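Local coordinates for Lin0012 protein (Listeria innocua, PDB 3K17), which probably phosphorylates phosphomevalonate with ATP, as a GHMP-type kinase of the mevalonate route to isopentenyl diphosphate, at residues S46-N58 with S61-W75. Residues are numbered along the deposited sequence; the frame is centred on the assembly and turned at random.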
ATOM      1  N   SER A  46       5.992 -35.115 -16.307  1.00 28.73           N
ATOM      2  CA  SER A  46       6.580 -34.035 -17.084  1.00 29.94           C
ATOM      3  C   SER A  46       7.905 -33.659 -16.434  1.00 29.94           C
ATOM      4  O   SER A  46       8.273 -34.221 -15.406  1.00 29.16           O
ATOM      5  CB  SER A  46       5.641 -32.823 -17.105  1.00 30.27           C
ATOM      6  OG  SER A  46       5.322 -32.402 -15.788  1.00 33.13           O
ATOM      7  N   GLU A  47       8.612 -32.709 -17.036  1.00 30.90           N
ATOM      8  CA  GLU A  47       9.897 -32.255 -16.515  1.00 32.80           C
ATOM      9  C   GLU A  47       9.678 -31.293 -15.355  1.00 30.16           C
ATOM     10  O   GLU A  47      10.472 -31.237 -14.414  1.00 28.48           O
ATOM     11  CB  GLU A  47      10.695 -31.552 -17.619  1.00 36.77           C
ATOM     12  CG  GLU A  47      11.003 -32.416 -18.837  1.00 44.49           C
ATOM     13  CD  GLU A  47      11.827 -33.645 -18.488  1.00 48.97           C
ATOM     14  OE1 GLU A  47      12.794 -33.506 -17.707  1.00 51.11           O
ATOM     15  OE2 GLU A  47      11.516 -34.746 -19.002  1.00 52.08           O
ATOM     16  N   ARG A  48       8.595 -30.528 -15.440  1.00 28.42           N
ATOM     17  CA  ARG A  48       8.245 -29.561 -14.412  1.00 27.12           C
ATOM     18  C   ARG A  48       6.736 -29.572 -14.192  1.00 24.55           C
ATOM     19  O   ARG A  48       5.976 -29.973 -15.075  1.00 20.62           O
ATOM     20  CB  ARG A  48       8.711 -28.159 -14.826  1.00 30.11           C
ATOM     21  CG  ARG A  48      10.217 -27.960 -14.719  1.00 34.80           C
ATOM     22  CD  ARG A  48      10.647 -26.595 -15.238  1.00 38.10           C
ATOM     23  NE  ARG A  48      10.561 -26.513 -16.696  1.00 40.52           N
ATOM     24  CZ  ARG A  48      11.397 -27.128 -17.528  1.00 43.17           C
ATOM     25  NH1 ARG A  48      12.384 -27.874 -17.049  1.00 42.08           N
ATOM     26  NH2 ARG A  48      11.251 -26.990 -18.841  1.00 43.81           N
ATOM     27  N   ASN A  49       6.303 -29.150 -13.007  1.00 21.35           N
ATOM     28  CA  ASN A  49       4.879 -29.122 -12.707  1.00 19.65           C
ATOM     29  C   ASN A  49       4.139 -28.206 -13.652  1.00 19.69           C
ATOM     30  O   ASN A  49       4.637 -27.150 -14.020  1.00 20.21           O
ATOM     31  CB  ASN A  49       4.624 -28.650 -11.281  1.00 17.61           C
ATOM     32  CG  ASN A  49       4.933 -29.709 -10.267  1.00 17.55           C
ATOM     33  OD1 ASN A  49       4.727 -30.895 -10.522  1.00 16.29           O
ATOM     34  ND2 ASN A  49       5.410 -29.294  -9.097  1.00 17.76           N
ATOM     35  N   GLU A  50       2.927 -28.601 -14.011  1.00 20.45           N
ATOM     36  CA  GLU A  50       2.126 -27.810 -14.919  1.00 21.84           C
ATOM     37  C   GLU A  50       0.644 -28.007 -14.633  1.00 21.92           C
ATOM     38  O   GLU A  50       0.169 -29.142 -14.558  1.00 21.70           O
ATOM     39  CB  GLU A  50       2.421 -28.245 -16.344  1.00 23.30           C
ATOM     40  CG  GLU A  50       2.646 -27.130 -17.311  1.00 25.91           C
ATOM     41  CD  GLU A  50       3.033 -27.652 -18.669  1.00 27.03           C
ATOM     42  OE1 GLU A  50       2.192 -28.327 -19.298  1.00 28.15           O
ATOM     43  OE2 GLU A  50       4.178 -27.396 -19.099  1.00 27.69           O
ATOM     44  N   LEU A  51      -0.077 -26.907 -14.450  1.00 17.80           N
ATOM     45  CA  LEU A  51      -1.514 -26.984 -14.220  1.00 17.95           C
ATOM     46  C   LEU A  51      -2.208 -26.080 -15.224  1.00 17.94           C
ATOM     47  O   LEU A  51      -1.843 -24.911 -15.374  1.00 13.64           O
ATOM     48  CB  LEU A  51      -1.888 -26.533 -12.801  1.00 14.94           C
ATOM     49  CG  LEU A  51      -3.398 -26.402 -12.559  1.00 16.07           C
ATOM     50  CD1 LEU A  51      -4.087 -27.764 -12.749  1.00 13.42           C
ATOM     51  CD2 LEU A  51      -3.651 -25.861 -11.157  1.00 13.77           C
ATOM     52  N   TRP A  52      -3.202 -26.635 -15.908  1.00 17.17           N
ATOM     53  CA  TRP A  52      -3.992 -25.895 -16.881  1.00 18.56           C
ATOM     54  C   TRP A  52      -5.447 -26.013 -16.446  1.00 19.05           C
ATOM     55  O   TRP A  52      -5.905 -27.115 -16.126  1.00 16.62           O
ATOM     56  CB  TRP A  52      -3.891 -26.516 -18.280  1.00 17.73           C
ATOM     57  CG  TRP A  52      -2.524 -26.627 -18.860  1.00 20.46           C
ATOM     58  CD1 TRP A  52      -1.492 -27.394 -18.399  1.00 20.03           C
ATOM     59  CD2 TRP A  52      -2.057 -26.004 -20.063  1.00 23.43           C
ATOM     60  NE1 TRP A  52      -0.412 -27.293 -19.247  1.00 22.78           N
ATOM     61  CE2 TRP A  52      -0.733 -26.446 -20.276  1.00 25.26           C
ATOM     62  CE3 TRP A  52      -2.632 -25.117 -20.983  1.00 23.25           C
ATOM     63  CZ2 TRP A  52       0.030 -26.030 -21.375  1.00 25.78           C
ATOM     64  CZ3 TRP A  52      -1.873 -24.704 -22.077  1.00 28.49           C
ATOM     65  CH2 TRP A  52      -0.556 -25.163 -22.262  1.00 27.10           C
ATOM     66  N   ILE A  53      -6.164 -24.896 -16.414  1.00 15.41           N
ATOM     67  CA  ILE A  53      -7.583 -24.938 -16.072  1.00 16.94           C
ATOM     68  C   ILE A  53      -8.336 -24.162 -17.138  1.00 18.42           C
ATOM     69  O   ILE A  53      -7.753 -23.322 -17.835  1.00 19.02           O
ATOM     70  CB  ILE A  53      -7.880 -24.369 -14.667  1.00 16.55           C
ATOM     71  CG1 ILE A  53      -7.471 -22.893 -14.566  1.00 15.01           C
ATOM     72  CG2 ILE A  53      -7.154 -25.197 -13.629  1.00 11.67           C
ATOM     73  CD1 ILE A  53      -7.973 -22.237 -13.298  1.00 14.79           C
ATOM     74  N   PRO A  54      -9.640 -24.433 -17.292  1.00 19.29           N
ATOM     75  CA  PRO A  54     -10.448 -23.750 -18.304  1.00 19.24           C
ATOM     76  C   PRO A  54     -10.386 -22.235 -18.318  1.00 19.82           C
ATOM     77  O   PRO A  54     -10.337 -21.627 -19.383  1.00 17.96           O
ATOM     78  CB  PRO A  54     -11.864 -24.257 -18.021  1.00 21.07           C
ATOM     79  CG  PRO A  54     -11.623 -25.623 -17.416  1.00 17.67           C
ATOM     80  CD  PRO A  54     -10.473 -25.346 -16.488  1.00 18.66           C
ATOM     81  N   HIS A  55     -10.384 -21.614 -17.150  1.00 22.49           N
ATOM     82  CA  HIS A  55     -10.377 -20.160 -17.120  1.00 24.63           C
ATOM     83  C   HIS A  55      -9.153 -19.490 -17.754  1.00 26.15           C
ATOM     84  O   HIS A  55      -9.275 -18.421 -18.352  1.00 24.05           O
ATOM     85  CB  HIS A  55     -10.549 -19.655 -15.689  1.00 29.17           C
ATOM     86  CG  HIS A  55     -10.812 -18.183 -15.604  1.00 32.35           C
ATOM     87  ND1 HIS A  55      -9.819 -17.237 -15.753  1.00 36.53           N
ATOM     88  CD2 HIS A  55     -11.966 -17.493 -15.442  1.00 33.65           C
ATOM     89  CE1 HIS A  55     -10.350 -16.030 -15.686  1.00 36.48           C
ATOM     90  NE2 HIS A  55     -11.652 -16.157 -15.499  1.00 36.91           N
ATOM     91  N   TYR A  56      -7.983 -20.111 -17.646  1.00 24.60           N
ATOM     92  CA  TYR A  56      -6.776 -19.499 -18.199  1.00 24.35           C
ATOM     93  C   TYR A  56      -6.250 -20.172 -19.459  1.00 23.24           C
ATOM     94  O   TYR A  56      -6.357 -21.383 -19.620  1.00 21.81           O
ATOM     95  CB  TYR A  56      -5.682 -19.478 -17.135  1.00 24.02           C
ATOM     96  CG  TYR A  56      -6.022 -18.618 -15.944  1.00 23.86           C
ATOM     97  CD1 TYR A  56      -5.977 -17.227 -16.028  1.00 23.97           C
ATOM     98  CD2 TYR A  56      -6.401 -19.195 -14.731  1.00 22.80           C
ATOM     99  CE1 TYR A  56      -6.298 -16.431 -14.938  1.00 24.73           C
ATOM    100  CE2 TYR A  56      -6.721 -18.414 -13.635  1.00 24.77           C
ATOM    101  CZ  TYR A  56      -6.667 -17.032 -13.741  1.00 26.31           C
ATOM    102  OH  TYR A  56      -6.965 -16.257 -12.648  1.00 25.69           O
ATOM    103  N   GLU A  57      -5.679 -19.376 -20.354  1.00 25.06           N
ATOM    104  CA  GLU A  57      -5.129 -19.910 -21.595  1.00 26.33           C
ATOM    105  C   GLU A  57      -3.776 -20.570 -21.345  1.00 25.14           C
ATOM    106  O   GLU A  57      -3.390 -21.513 -22.031  1.00 25.06           O
ATOM    107  CB  GLU A  57      -4.942 -18.795 -22.621  1.00 31.34           C
ATOM    108  CG  GLU A  57      -4.475 -19.300 -23.971  1.00 37.96           C
ATOM    109  CD  GLU A  57      -3.715 -18.248 -24.758  1.00 44.36           C
ATOM    110  OE1 GLU A  57      -4.189 -17.091 -24.817  1.00 47.04           O
ATOM    111  OE2 GLU A  57      -2.644 -18.580 -25.324  1.00 45.85           O
ATOM    112  N   ASN A  58      -3.045 -20.058 -20.368  1.00 25.32           N
ATOM    113  CA  ASN A  58      -1.739 -20.606 -20.064  1.00 24.91           C
ATOM    114  C   ASN A  58      -1.676 -21.262 -18.692  1.00 24.32           C
ATOM    115  O   ASN A  58      -2.396 -20.885 -17.776  1.00 20.76           O
ATOM    116  CB  ASN A  58      -0.678 -19.508 -20.173  1.00 26.54           C
ATOM    117  CG  ASN A  58      -0.565 -18.960 -21.581  1.00 26.68           C
ATOM    118  OD1 ASN A  58      -0.888 -17.807 -21.836  1.00 30.20           O
ATOM    119  ND2 ASN A  58      -0.123 -19.799 -22.505  1.00 29.06           N
ATOM    120  N   SER A  61       3.213 -22.986 -13.054  1.00 23.60           N
ATOM    121  CA  SER A  61       4.108 -24.034 -12.599  1.00 22.97           C
ATOM    122  C   SER A  61       4.487 -23.730 -11.171  1.00 22.06           C
ATOM    123  O   SER A  61       4.218 -22.635 -10.665  1.00 22.47           O
ATOM    124  CB  SER A  61       5.366 -24.091 -13.473  1.00 25.78           C
ATOM    125  OG  SER A  61       6.171 -25.216 -13.137  1.00 26.48           O
ATOM    126  N   TRP A  62       5.101 -24.704 -10.515  1.00 19.97           N
ATOM    127  CA  TRP A  62       5.525 -24.537  -9.137  1.00 19.75           C
ATOM    128  C   TRP A  62       6.586 -25.596  -8.851  1.00 20.73           C
ATOM    129  O   TRP A  62       6.605 -26.648  -9.486  1.00 20.01           O
ATOM    130  CB  TRP A  62       4.320 -24.668  -8.193  1.00 16.40           C
ATOM    131  CG  TRP A  62       3.668 -26.034  -8.156  1.00 18.49           C
ATOM    132  CD1 TRP A  62       3.788 -26.969  -7.166  1.00 18.46           C
ATOM    133  CD2 TRP A  62       2.755 -26.586  -9.120  1.00 16.88           C
ATOM    134  NE1 TRP A  62       3.002 -28.066  -7.451  1.00 19.42           N
ATOM    135  CE2 TRP A  62       2.361 -27.858  -8.644  1.00 16.33           C
ATOM    136  CE3 TRP A  62       2.230 -26.130 -10.339  1.00 18.20           C
ATOM    137  CZ2 TRP A  62       1.466 -28.680  -9.341  1.00 16.27           C
ATOM    138  CZ3 TRP A  62       1.336 -26.948 -11.033  1.00 17.23           C
ATOM    139  CH2 TRP A  62       0.964 -28.211 -10.528  1.00 16.87           C
ATOM    140  N   PRO A  63       7.479 -25.332  -7.888  1.00 23.03           N
ATOM    141  CA  PRO A  63       8.542 -26.285  -7.547  1.00 24.62           C
ATOM    142  C   PRO A  63       8.061 -27.678  -7.161  1.00 25.55           C
ATOM    143  O   PRO A  63       6.990 -27.846  -6.578  1.00 24.99           O
ATOM    144  CB  PRO A  63       9.286 -25.582  -6.414  1.00 24.41           C
ATOM    145  CG  PRO A  63       8.205 -24.775  -5.753  1.00 26.51           C
ATOM    146  CD  PRO A  63       7.431 -24.221  -6.921  1.00 22.84           C
ATOM    147  N   ILE A  64       8.866 -28.675  -7.513  1.00 26.61           N
ATOM    148  CA  ILE A  64       8.564 -30.065  -7.208  1.00 27.07           C
ATOM    149  C   ILE A  64       8.492 -30.217  -5.698  1.00 25.93           C
ATOM    150  O   ILE A  64       9.416 -29.833  -4.989  1.00 26.78           O
ATOM    151  CB  ILE A  64       9.655 -30.992  -7.775  1.00 29.94           C
ATOM    152  CG1 ILE A  64       9.717 -30.822  -9.296  1.00 28.99           C
ATOM    153  CG2 ILE A  64       9.373 -32.441  -7.394  1.00 29.69           C
ATOM    154  CD1 ILE A  64      10.863 -31.564  -9.957  1.00 31.24           C
ATOM    155  N   GLY A  65       7.379 -30.761  -5.211  1.00 24.92           N
ATOM    156  CA  GLY A  65       7.200 -30.939  -3.782  1.00 22.88           C
ATOM    157  C   GLY A  65       6.982 -29.618  -3.066  1.00 22.58           C
ATOM    158  O   GLY A  65       6.871 -29.570  -1.840  1.00 23.49           O
ATOM    159  N   GLY A  66       6.916 -28.537  -3.835  1.00 20.35           N
ATOM    160  CA  GLY A  66       6.732 -27.229  -3.240  1.00 20.83           C
ATOM    161  C   GLY A  66       5.308 -26.705  -3.274  1.00 20.60           C
ATOM    162  O   GLY A  66       4.375 -27.424  -3.614  1.00 20.57           O
ATOM    163  N   GLU A  67       5.154 -25.430  -2.935  1.00 20.39           N
ATOM    164  CA  GLU A  67       3.850 -24.793  -2.896  1.00 19.37           C
ATOM    165  C   GLU A  67       3.451 -24.144  -4.214  1.00 21.02           C
ATOM    166  O   GLU A  67       4.290 -23.597  -4.939  1.00 19.03           O
ATOM    167  CB  GLU A  67       3.837 -23.738  -1.786  1.00 19.78           C
ATOM    168  CG  GLU A  67       2.565 -22.912  -1.710  1.00 20.05           C
ATOM    169  CD  GLU A  67       2.621 -21.881  -0.605  1.00 23.29           C
ATOM    170  OE1 GLU A  67       3.718 -21.342  -0.369  1.00 23.61           O
ATOM    171  OE2 GLU A  67       1.574 -21.601   0.018  1.00 22.84           O
ATOM    172  N   LEU A  68       2.163 -24.228  -4.531  1.00 19.76           N
ATOM    173  CA  LEU A  68       1.647 -23.597  -5.736  1.00 20.65           C
ATOM    174  C   LEU A  68       0.861 -22.387  -5.238  1.00 21.98           C
ATOM    175  O   LEU A  68      -0.132 -22.529  -4.521  1.00 22.17           O
ATOM    176  CB  LEU A  68       0.734 -24.554  -6.505  1.00 20.05           C
ATOM    177  CG  LEU A  68      -0.049 -23.946  -7.677  1.00 20.86           C
ATOM    178  CD1 LEU A  68       0.917 -23.332  -8.697  1.00 17.39           C
ATOM    179  CD2 LEU A  68      -0.907 -25.015  -8.322  1.00 17.25           C
ATOM    180  N   LYS A  69       1.323 -21.191  -5.579  1.00 20.58           N
ATOM    181  CA  LYS A  69       0.634 -19.990  -5.135  1.00 22.97           C
ATOM    182  C   LYS A  69       0.599 -18.935  -6.226  1.00 22.97           C
ATOM    183  O   LYS A  69       1.209 -17.879  -6.090  1.00 23.01           O
ATOM    184  CB  LYS A  69       1.302 -19.421  -3.876  1.00 20.79           C
ATOM    185  CG  LYS A  69       2.821 -19.321  -3.939  1.00 23.97           C
ATOM    186  CD  LYS A  69       3.358 -18.496  -2.774  1.00 26.89           C
ATOM    187  CE  LYS A  69       4.885 -18.472  -2.726  1.00 30.86           C
ATOM    188  NZ  LYS A  69       5.458 -19.727  -2.159  1.00 32.32           N
ATOM    189  N   PRO A  70      -0.135 -19.204  -7.318  1.00 22.59           N
ATOM    190  CA  PRO A  70      -0.240 -18.259  -8.439  1.00 25.02           C
ATOM    191  C   PRO A  70      -1.011 -16.987  -8.071  1.00 27.07           C
ATOM    192  O   PRO A  70      -1.681 -16.934  -7.044  1.00 26.48           O
ATOM    193  CB  PRO A  70      -0.932 -19.086  -9.521  1.00 23.60           C
ATOM    194  CG  PRO A  70      -1.837 -19.985  -8.716  1.00 21.74           C
ATOM    195  CD  PRO A  70      -0.968 -20.399  -7.547  1.00 22.52           C
ATOM    196  N   ASP A  71      -0.908 -15.959  -8.908  1.00 31.49           N
ATOM    197  CA  ASP A  71      -1.592 -14.697  -8.636  1.00 35.83           C
ATOM    198  C   ASP A  71      -3.070 -14.674  -9.027  1.00 35.38           C
ATOM    199  O   ASP A  71      -3.883 -14.052  -8.344  1.00 37.78           O
ATOM    200  CB  ASP A  71      -0.861 -13.541  -9.333  1.00 40.66           C
ATOM    201  CG  ASP A  71       0.516 -13.280  -8.741  1.00 45.15           C
ATOM    202  OD1 ASP A  71       0.615 -13.107  -7.506  1.00 47.53           O
ATOM    203  OD2 ASP A  71       1.501 -13.241  -9.509  1.00 50.04           O
ATOM    204  N   GLY A  72      -3.417 -15.348 -10.116  1.00 33.20           N
ATOM    205  CA  GLY A  72      -4.800 -15.363 -10.562  1.00 33.16           C
ATOM    206  C   GLY A  72      -5.822 -15.871  -9.550  1.00 33.49           C
ATOM    207  O   GLY A  72      -5.636 -16.910  -8.916  1.00 30.97           O
ATOM    208  N   GLU A  73      -6.917 -15.134  -9.414  1.00 31.40           N
ATOM    209  CA  GLU A  73      -7.986 -15.484  -8.487  1.00 31.72           C
ATOM    210  C   GLU A  73      -8.676 -16.809  -8.811  1.00 28.74           C
ATOM    211  O   GLU A  73      -9.138 -17.513  -7.913  1.00 28.59           O
ATOM    212  CB  GLU A  73      -9.035 -14.369  -8.475  1.00 36.97           C
ATOM    213  CG  GLU A  73     -10.355 -14.746  -7.819  1.00 41.98           C
ATOM    214  CD  GLU A  73     -11.450 -13.728  -8.102  1.00 45.79           C
ATOM    215  OE1 GLU A  73     -11.249 -12.539  -7.785  1.00 47.62           O
ATOM    216  OE2 GLU A  73     -12.510 -14.118  -8.641  1.00 48.59           O
ATOM    217  N   HIS A  74      -8.747 -17.156 -10.089  1.00 24.74           N
ATOM    218  CA  HIS A  74      -9.421 -18.382 -10.478  1.00 23.88           C
ATOM    219  C   HIS A  74      -8.633 -19.667 -10.287  1.00 20.48           C
ATOM    220  O   HIS A  74      -9.142 -20.753 -10.567  1.00 18.13           O
ATOM    221  CB  HIS A  74      -9.906 -18.263 -11.917  1.00 24.93           C
ATOM    222  CG  HIS A  74     -10.888 -17.153 -12.111  1.00 32.63           C
ATOM    223  ND1 HIS A  74     -10.510 -15.828 -12.168  1.00 33.93           N
ATOM    224  CD2 HIS A  74     -12.240 -17.161 -12.169  1.00 34.18           C
ATOM    225  CE1 HIS A  74     -11.588 -15.069 -12.252  1.00 35.92           C
ATOM    226  NE2 HIS A  74     -12.650 -15.853 -12.254  1.00 36.94           N
ATOM    227  N   TRP A  75      -7.404 -19.541  -9.796  1.00 17.14           N
ATOM    228  CA  TRP A  75      -6.545 -20.701  -9.543  1.00 17.29           C
ATOM    229  C   TRP A  75      -6.768 -21.234  -8.122  1.00 17.26           C
ATOM    230  O   TRP A  75      -6.424 -22.368  -7.811  1.00 15.48           O
ATOM    231  CB  TRP A  75      -5.059 -20.316  -9.640  1.00 16.49           C
ATOM    232  CG  TRP A  75      -4.553 -19.990 -11.014  1.00 16.31           C
ATOM    233  CD1 TRP A  75      -4.179 -18.760 -11.483  1.00 18.24           C
ATOM    234  CD2 TRP A  75      -4.341 -20.912 -12.089  1.00 16.95           C
ATOM    235  NE1 TRP A  75      -3.746 -18.861 -12.787  1.00 16.10           N
ATOM    236  CE2 TRP A  75      -3.836 -20.171 -13.183  1.00 18.80           C
ATOM    237  CE3 TRP A  75      -4.528 -22.293 -12.236  1.00 16.42           C
ATOM    238  CZ2 TRP A  75      -3.516 -20.767 -14.410  1.00 18.62           C
ATOM    239  CZ3 TRP A  75      -4.206 -22.888 -13.454  1.00 16.42           C
ATOM    240  CH2 TRP A  75      -3.707 -22.124 -14.525  1.00 19.90           C
TER
HETATM  241  O   HOH W   1       8.001 -27.853 -11.413  1.00 22.51           O
HETATM  242  O   HOH W   2       5.065 -31.159  -6.576  1.00 22.69           O
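In this GHMP-kinase fold the short strand 50-52, parallel to strand 99-105, packs against the loop 61-75 that leads into helix 76-91. At one end Asn49 stacks on Trp62: its CB sits 3.4 Å from the centroid of the six-membered ring, almost on the normal, and the amide lies 23° from the indole plane. Trp62 takes chi1 65°, with CG wedged between its own N and carbonyl carbon, and this turns one indole face toward Asn49 CB. Asn49 ND2 reaches Trp62 O at 2.9 Å, coming from above the carbonyl plane, while a water joins Asn49 N to the same oxygen. Asn49 OD1 is taken by Val99 N of the neighbouring strand, so both ends of the buried amide are held and its rotation is fixed. Close by, Ser61 OG donates to Asn49 O at 2.6 Å.

In the middle, Leu51 drops its CB onto the rim of Trp62 and its CG against Trp75 CZ3, and CD2 meets Leu68; Leu51, Trp62 and Leu68 all touch Ile82 of helix 76-91. Ile53 CG1 lies over the six-membered ring of Trp75, 3.9 Å from its centroid.

The far end is aromatic. Tyr56 makes an offset stack on the five-membered ring of Trp75, planes 9° apart, and the type I turn 53-56 puts His55 face to face with His74, centroids 3.6 Å apart. His55 ND1 lies over the other face of Tyr56, which is thus sandwiched between His55 and Trp75. Tyr56 OH accepts a hydrogen bond from His74 N at 3.2 Å and lies at the edge of the His74 ring, in its plane.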